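Local coordinates for mannosylglycerate hydrolase MGH1-like glycoside hydrolase domain-containing protein (Thermus thermophilus HB8, PDB 4WVA) that hydrolyses mannosylglycerate, a solute made by thermophiles under osmotic stress, to mannose and glycerate, and probably also cleaves glucosylglycerate, at residues T44-L55 with V110-P119. Residues are numbered along the deposited sequence; the frame is centred on the assembly and turned at random.
Sequences TQVDWERAWQEL and VVRYLYEKDP
Trp48 lays one face of its indole over the turn where helix 107-117 gives way to Asp118 and Pro119. Pro119 CD stands 3.5 Å from the centroid of the five-membered ring of Trp48, almost on its normal, while Asp118 CA makes a second CH-pi contact with the six-membered ring. A proline suits this place because its CD, next to the ring nitrogen, carries somewhat polarised hydrogens that aromatic faces attract. Beneath the opposite face lies CB of Thr44, so the indole is sandwiched. With an alanine in place of Trp48, Pro119 and the Asp118 backbone would probably lose the flat surface they rest on, and a gap would open at the end of the helix.

One turn on, Trp52 uses both its edge and a face. Its NE1 donates to Asp118 OD2 (2.8 Å, 158°), close to the indole plane and on the anti side of the carboxylate, somewhat tilted out of the carboxylate plane. Asp118 reaches this donor with CG anti to its own nitrogen (chi1 -173°), and its OD1 forms a salt bridge with Arg123 of helix 121-146, which probably favours the charged carboxylate.

Helices 48-62 and 107-117 probably belong to the (alpha/alpha)6 barrel of this GH63 enzyme; their segments 48-55 and 110-117 run roughly antiparallel, the axes 10.9 Å apart at closest approach. Leu114 is the knob between them, set among Trp48, Ala51, Trp52 and Leu55. Its CB sits over the six-membered ring of Trp52, 3.7 Å from the centroid, and its forked end divides the work: CD1 goes to Leu55 CD1, whereas CD2 presses tightly on Thr44 CG2 (3.3 Å). Small Ala51 leaves room for this branch. Leu55, with CD1 anti to CA (chi2 -177°), brings that methyl to 3.6 Å from Val111 CG2.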
loop_
_atom_site.group_PDB
_atom_site.type_symbol
_atom_site.label_atom_id
_atom_site.label_comp_id
_atom_site.label_asym_id
_atom_site.label_seq_id
_atom_site.Cartn_x
_atom_site.Cartn_y
_atom_site.Cartn_z
ATOM N N THR A 44 -19.064 23.482 -13.345
ATOM C CA THR A 44 -20.119 22.585 -12.812
ATOM C C THR A 44 -21.126 23.368 -11.961
ATOM O O THR A 44 -22.237 22.882 -11.706
ATOM C CB THR A 44 -19.582 21.425 -11.930
ATOM O OG1 THR A 44 -19.009 21.944 -10.724
ATOM C CG2 THR A 44 -18.566 20.576 -12.657
ATOM N N GLN A 45 -20.724 24.546 -11.489
ATOM C CA GLN A 45 -21.580 25.398 -10.665
ATOM C C GLN A 45 -22.446 26.334 -11.507
ATOM O O GLN A 45 -23.251 27.092 -10.955
ATOM C CB GLN A 45 -20.721 26.223 -9.710
ATOM C CG GLN A 45 -19.919 25.399 -8.737
ATOM C CD GLN A 45 -20.801 24.444 -7.975
ATOM O OE1 GLN A 45 -21.596 24.863 -7.113
ATOM N NE2 GLN A 45 -20.671 23.161 -8.278
ATOM N N VAL A 46 -22.285 26.272 -12.828
ATOM C CA VAL A 46 -22.980 27.149 -13.769
ATOM C C VAL A 46 -23.770 26.331 -14.773
ATOM O O VAL A 46 -24.966 26.563 -14.980
ATOM C CB VAL A 46 -21.984 28.068 -14.526
ATOM C CG1 VAL A 46 -22.691 28.985 -15.513
ATOM C CG2 VAL A 46 -21.182 28.912 -13.558
ATOM N N ASP A 47 -23.102 25.374 -15.409
ATOM C CA ASP A 47 -23.705 24.592 -16.464
ATOM C C ASP A 47 -22.848 23.357 -16.721
ATOM O O ASP A 47 -21.715 23.491 -17.122
ATOM C CB ASP A 47 -23.787 25.435 -17.735
ATOM C CG ASP A 47 -24.511 24.726 -18.858
ATOM O OD1 ASP A 47 -23.820 24.185 -19.755
ATOM O OD2 ASP A 47 -25.766 24.708 -18.838
ATOM N N TRP A 48 -23.409 22.174 -16.501
ATOM C CA TRP A 48 -22.650 20.913 -16.665
ATOM C C TRP A 48 -22.154 20.706 -18.085
ATOM O O TRP A 48 -21.017 20.268 -18.281
ATOM C CB TRP A 48 -23.467 19.700 -16.210
ATOM C CG TRP A 48 -23.554 19.626 -14.749
ATOM C CD1 TRP A 48 -24.499 20.216 -13.963
ATOM C CD2 TRP A 48 -22.646 18.961 -13.856
ATOM N NE1 TRP A 48 -24.250 19.952 -12.644
ATOM C CE2 TRP A 48 -23.105 19.207 -12.548
ATOM C CE3 TRP A 48 -21.485 18.198 -14.032
ATOM C CZ2 TRP A 48 -22.465 18.698 -11.421
ATOM C CZ3 TRP A 48 -20.850 17.693 -12.920
ATOM C CH2 TRP A 48 -21.335 17.959 -11.620
ATOM N N GLU A 49 -22.977 21.038 -19.081
ATOM C CA GLU A 49 -22.524 20.903 -20.461
ATOM C C GLU A 49 -21.274 21.741 -20.706
ATOM O O GLU A 49 -20.358 21.295 -21.389
ATOM C CB GLU A 49 -23.599 21.296 -21.487
ATOM C CG GLU A 49 -23.143 21.065 -22.943
ATOM C CD GLU A 49 -22.824 19.596 -23.260
ATOM O OE1 GLU A 49 -21.627 19.205 -23.409
ATOM O OE2 GLU A 49 -23.789 18.815 -23.363
ATOM N N ARG A 50 -21.258 22.949 -20.155
ATOM C CA ARG A 50 -20.138 23.861 -20.313
ATOM C C ARG A 50 -18.856 23.301 -19.697
ATOM O O ARG A 50 -17.780 23.489 -20.256
ATOM C CB ARG A 50 -20.485 25.225 -19.707
ATOM C CG ARG A 50 -19.395 26.270 -19.846
ATOM C CD ARG A 50 -19.089 26.592 -21.287
ATOM N NE ARG A 50 -18.035 27.597 -21.402
ATOM C CZ ARG A 50 -16.728 27.350 -21.291
ATOM N NH1 ARG A 50 -16.283 26.108 -21.047
ATOM N NH2 ARG A 50 -15.857 28.342 -21.448
ATOM N N ALA A 51 -18.983 22.594 -18.568
ATOM C CA ALA A 51 -17.845 21.939 -17.921
ATOM C C ALA A 51 -17.257 20.865 -18.834
ATOM O O ALA A 51 -16.061 20.798 -19.030
ATOM C CB ALA A 51 -18.258 21.363 -16.584
ATOM N N TRP A 52 -18.112 20.039 -19.421
ATOM C CA TRP A 52 -17.636 19.028 -20.359
ATOM C C TRP A 52 -16.981 19.680 -21.573
ATOM O O TRP A 52 -15.942 19.240 -22.056
ATOM C CB TRP A 52 -18.776 18.161 -20.852
ATOM C CG TRP A 52 -19.279 17.140 -19.908
ATOM C CD1 TRP A 52 -20.486 17.113 -19.307
ATOM C CD2 TRP A 52 -18.589 15.958 -19.482
ATOM N NE1 TRP A 52 -20.607 15.996 -18.523
ATOM C CE2 TRP A 52 -19.453 15.261 -18.623
ATOM C CE3 TRP A 52 -17.331 15.415 -19.759
ATOM C CZ2 TRP A 52 -19.091 14.052 -18.024
ATOM C CZ3 TRP A 52 -16.974 14.214 -19.154
ATOM C CH2 TRP A 52 -17.845 13.544 -18.322
ATOM N N GLN A 53 -17.605 20.742 -22.074
ATOM C CA GLN A 53 -17.130 21.358 -23.307
ATOM C C GLN A 53 -15.691 21.841 -23.185
ATOM O O GLN A 53 -14.909 21.724 -24.134
ATOM C CB GLN A 53 -18.062 22.496 -23.739
ATOM C CG GLN A 53 -19.384 22.017 -24.328
ATOM C CD GLN A 53 -19.203 21.214 -25.610
ATOM O OE1 GLN A 53 -18.264 21.462 -26.397
ATOM N NE2 GLN A 53 -20.086 20.236 -25.828
ATOM N N GLU A 54 -15.346 22.383 -22.016
ATOM C CA GLU A 54 -13.979 22.802 -21.730
ATOM C C GLU A 54 -12.987 21.700 -22.086
ATOM O O GLU A 54 -11.947 21.972 -22.689
ATOM C CB GLU A 54 -13.805 23.208 -20.256
ATOM C CG GLU A 54 -12.471 23.891 -19.967
ATOM C CD GLU A 54 -12.430 25.360 -20.342
ATOM O OE1 GLU A 54 -13.511 25.991 -20.396
ATOM O OE2 GLU A 54 -11.310 25.899 -20.536
ATOM N N LEU A 55 -13.287 20.462 -21.677
ATOM C CA LEU A 55 -12.335 19.372 -21.851
ATOM C C LEU A 55 -12.456 18.755 -23.245
ATOM O O LEU A 55 -11.473 18.290 -23.816
ATOM C CB LEU A 55 -12.535 18.327 -20.768
ATOM C CG LEU A 55 -12.455 18.909 -19.350
ATOM C CD1 LEU A 55 -12.592 17.779 -18.354
ATOM C CD2 LEU A 55 -11.175 19.717 -19.167
ATOM N N VAL A 110 -10.618 15.082 -13.140
ATOM C CA VAL A 110 -11.749 15.963 -13.379
ATOM C C VAL A 110 -12.815 15.238 -14.201
ATOM O O VAL A 110 -13.999 15.336 -13.905
ATOM C CB VAL A 110 -11.316 17.310 -13.995
ATOM C CG1 VAL A 110 -12.535 18.132 -14.380
ATOM C CG2 VAL A 110 -10.422 18.079 -13.035
ATOM N N VAL A 111 -12.395 14.490 -15.216
ATOM C CA VAL A 111 -13.352 13.739 -16.028
ATOM C C VAL A 111 -14.136 12.717 -15.173
ATOM O O VAL A 111 -15.357 12.563 -15.341
ATOM C CB VAL A 111 -12.681 13.090 -17.252
ATOM C CG1 VAL A 111 -13.644 12.142 -17.933
ATOM C CG2 VAL A 111 -12.207 14.159 -18.247
ATOM N N ARG A 112 -13.463 12.033 -14.256
ATOM C CA ARG A 112 -14.158 11.079 -13.381
ATOM C C ARG A 112 -15.240 11.809 -12.570
ATOM O O ARG A 112 -16.368 11.334 -12.423
ATOM C CB ARG A 112 -13.193 10.361 -12.443
ATOM C CG ARG A 112 -13.933 9.424 -11.499
ATOM C CD ARG A 112 -13.007 8.734 -10.514
ATOM N NE ARG A 112 -13.772 7.859 -9.622
ATOM C CZ ARG A 112 -13.239 7.115 -8.650
ATOM N NH1 ARG A 112 -11.943 7.125 -8.416
ATOM N NH2 ARG A 112 -14.028 6.357 -7.891
ATOM N N TYR A 113 -14.895 12.961 -12.032
ATOM C CA TYR A 113 -15.850 13.746 -11.263
ATOM C C TYR A 113 -17.044 14.183 -12.119
ATOM O O TYR A 113 -18.210 14.012 -11.717
ATOM C CB TYR A 113 -15.207 14.989 -10.642
ATOM C CG TYR A 113 -16.192 15.729 -9.798
ATOM C CD1 TYR A 113 -16.437 15.325 -8.494
ATOM C CD2 TYR A 113 -16.943 16.777 -10.325
ATOM C CE1 TYR A 113 -17.369 15.972 -7.728
ATOM C CE2 TYR A 113 -17.892 17.414 -9.563
ATOM C CZ TYR A 113 -18.085 17.013 -8.266
ATOM O OH TYR A 113 -19.025 17.661 -7.499
ATOM N N LEU A 114 -16.774 14.742 -13.294
ATOM C CA LEU A 114 -17.876 15.114 -14.206
ATOM C C LEU A 114 -18.744 13.903 -14.536
ATOM O O LEU A 114 -19.982 13.994 -14.549
ATOM C CB LEU A 114 -17.367 15.756 -15.487
ATOM C CG LEU A 114 -16.543 17.037 -15.327
ATOM C CD1 LEU A 114 -16.133 17.531 -16.698
ATOM C CD2 LEU A 114 -17.275 18.120 -14.534
ATOM N N TYR A 115 -18.094 12.770 -14.792
ATOM C CA TYR A 115 -18.819 11.560 -15.154
ATOM C C TYR A 115 -19.745 11.083 -14.037
ATOM O O TYR A 115 -20.911 10.755 -14.270
ATOM C CB TYR A 115 -17.871 10.428 -15.590
ATOM C CG TYR A 115 -18.635 9.158 -15.845
ATOM C CD1 TYR A 115 -19.547 9.083 -16.897
ATOM C CD2 TYR A 115 -18.513 8.056 -15.012
ATOM C CE1 TYR A 115 -20.264 7.937 -17.138
ATOM C CE2 TYR A 115 -19.243 6.901 -15.237
ATOM C CZ TYR A 115 -20.124 6.844 -16.310
ATOM O OH TYR A 115 -20.871 5.711 -16.573
ATOM N N GLU A 116 -19.235 11.069 -12.810
ATOM C CA GLU A 116 -19.990 10.494 -11.693
ATOM C C GLU A 116 -21.092 11.429 -11.206
ATOM O O GLU A 116 -22.122 10.959 -10.691
ATOM C CB GLU A 116 -19.056 10.144 -10.530
ATOM C CG GLU A 116 -18.134 8.964 -10.829
ATOM C CD GLU A 116 -17.253 8.581 -9.659
ATOM O OE1 GLU A 116 -17.250 9.322 -8.661
ATOM O OE2 GLU A 116 -16.550 7.567 -9.735
ATOM N N LYS A 117 -20.889 12.733 -11.358
ATOM C CA LYS A 117 -21.794 13.718 -10.735
ATOM C C LYS A 117 -22.735 14.474 -11.670
ATOM O O LYS A 117 -23.630 15.201 -11.189
ATOM C CB LYS A 117 -21.009 14.746 -9.913
ATOM C CG LYS A 117 -20.209 14.171 -8.765
ATOM C CD LYS A 117 -21.071 13.437 -7.770
ATOM C CE LYS A 117 -20.233 12.909 -6.616
ATOM N NZ LYS A 117 -21.146 12.541 -5.508
ATOM N N ASP A 118 -22.536 14.371 -12.975
ATOM C CA ASP A 118 -23.425 15.042 -13.913
ATOM C C ASP A 118 -24.850 14.527 -13.664
ATOM O O ASP A 118 -25.058 13.327 -13.629
ATOM C CB ASP A 118 -22.993 14.726 -15.341
ATOM C CG ASP A 118 -23.750 15.520 -16.394
ATOM O OD1 ASP A 118 -24.868 16.047 -16.121
ATOM O OD2 ASP A 118 -23.202 15.600 -17.516
ATOM N N PRO A 119 -25.823 15.434 -13.450
ATOM C CA PRO A 119 -27.197 14.916 -13.257
ATOM C C PRO A 119 -27.812 14.274 -14.506
ATOM O O PRO A 119 -28.759 13.481 -14.381
ATOM C CB PRO A 119 -27.988 16.159 -12.813
ATOM C CG PRO A 119 -27.192 17.330 -13.269
ATOM C CD PRO A 119 -25.741 16.894 -13.273
#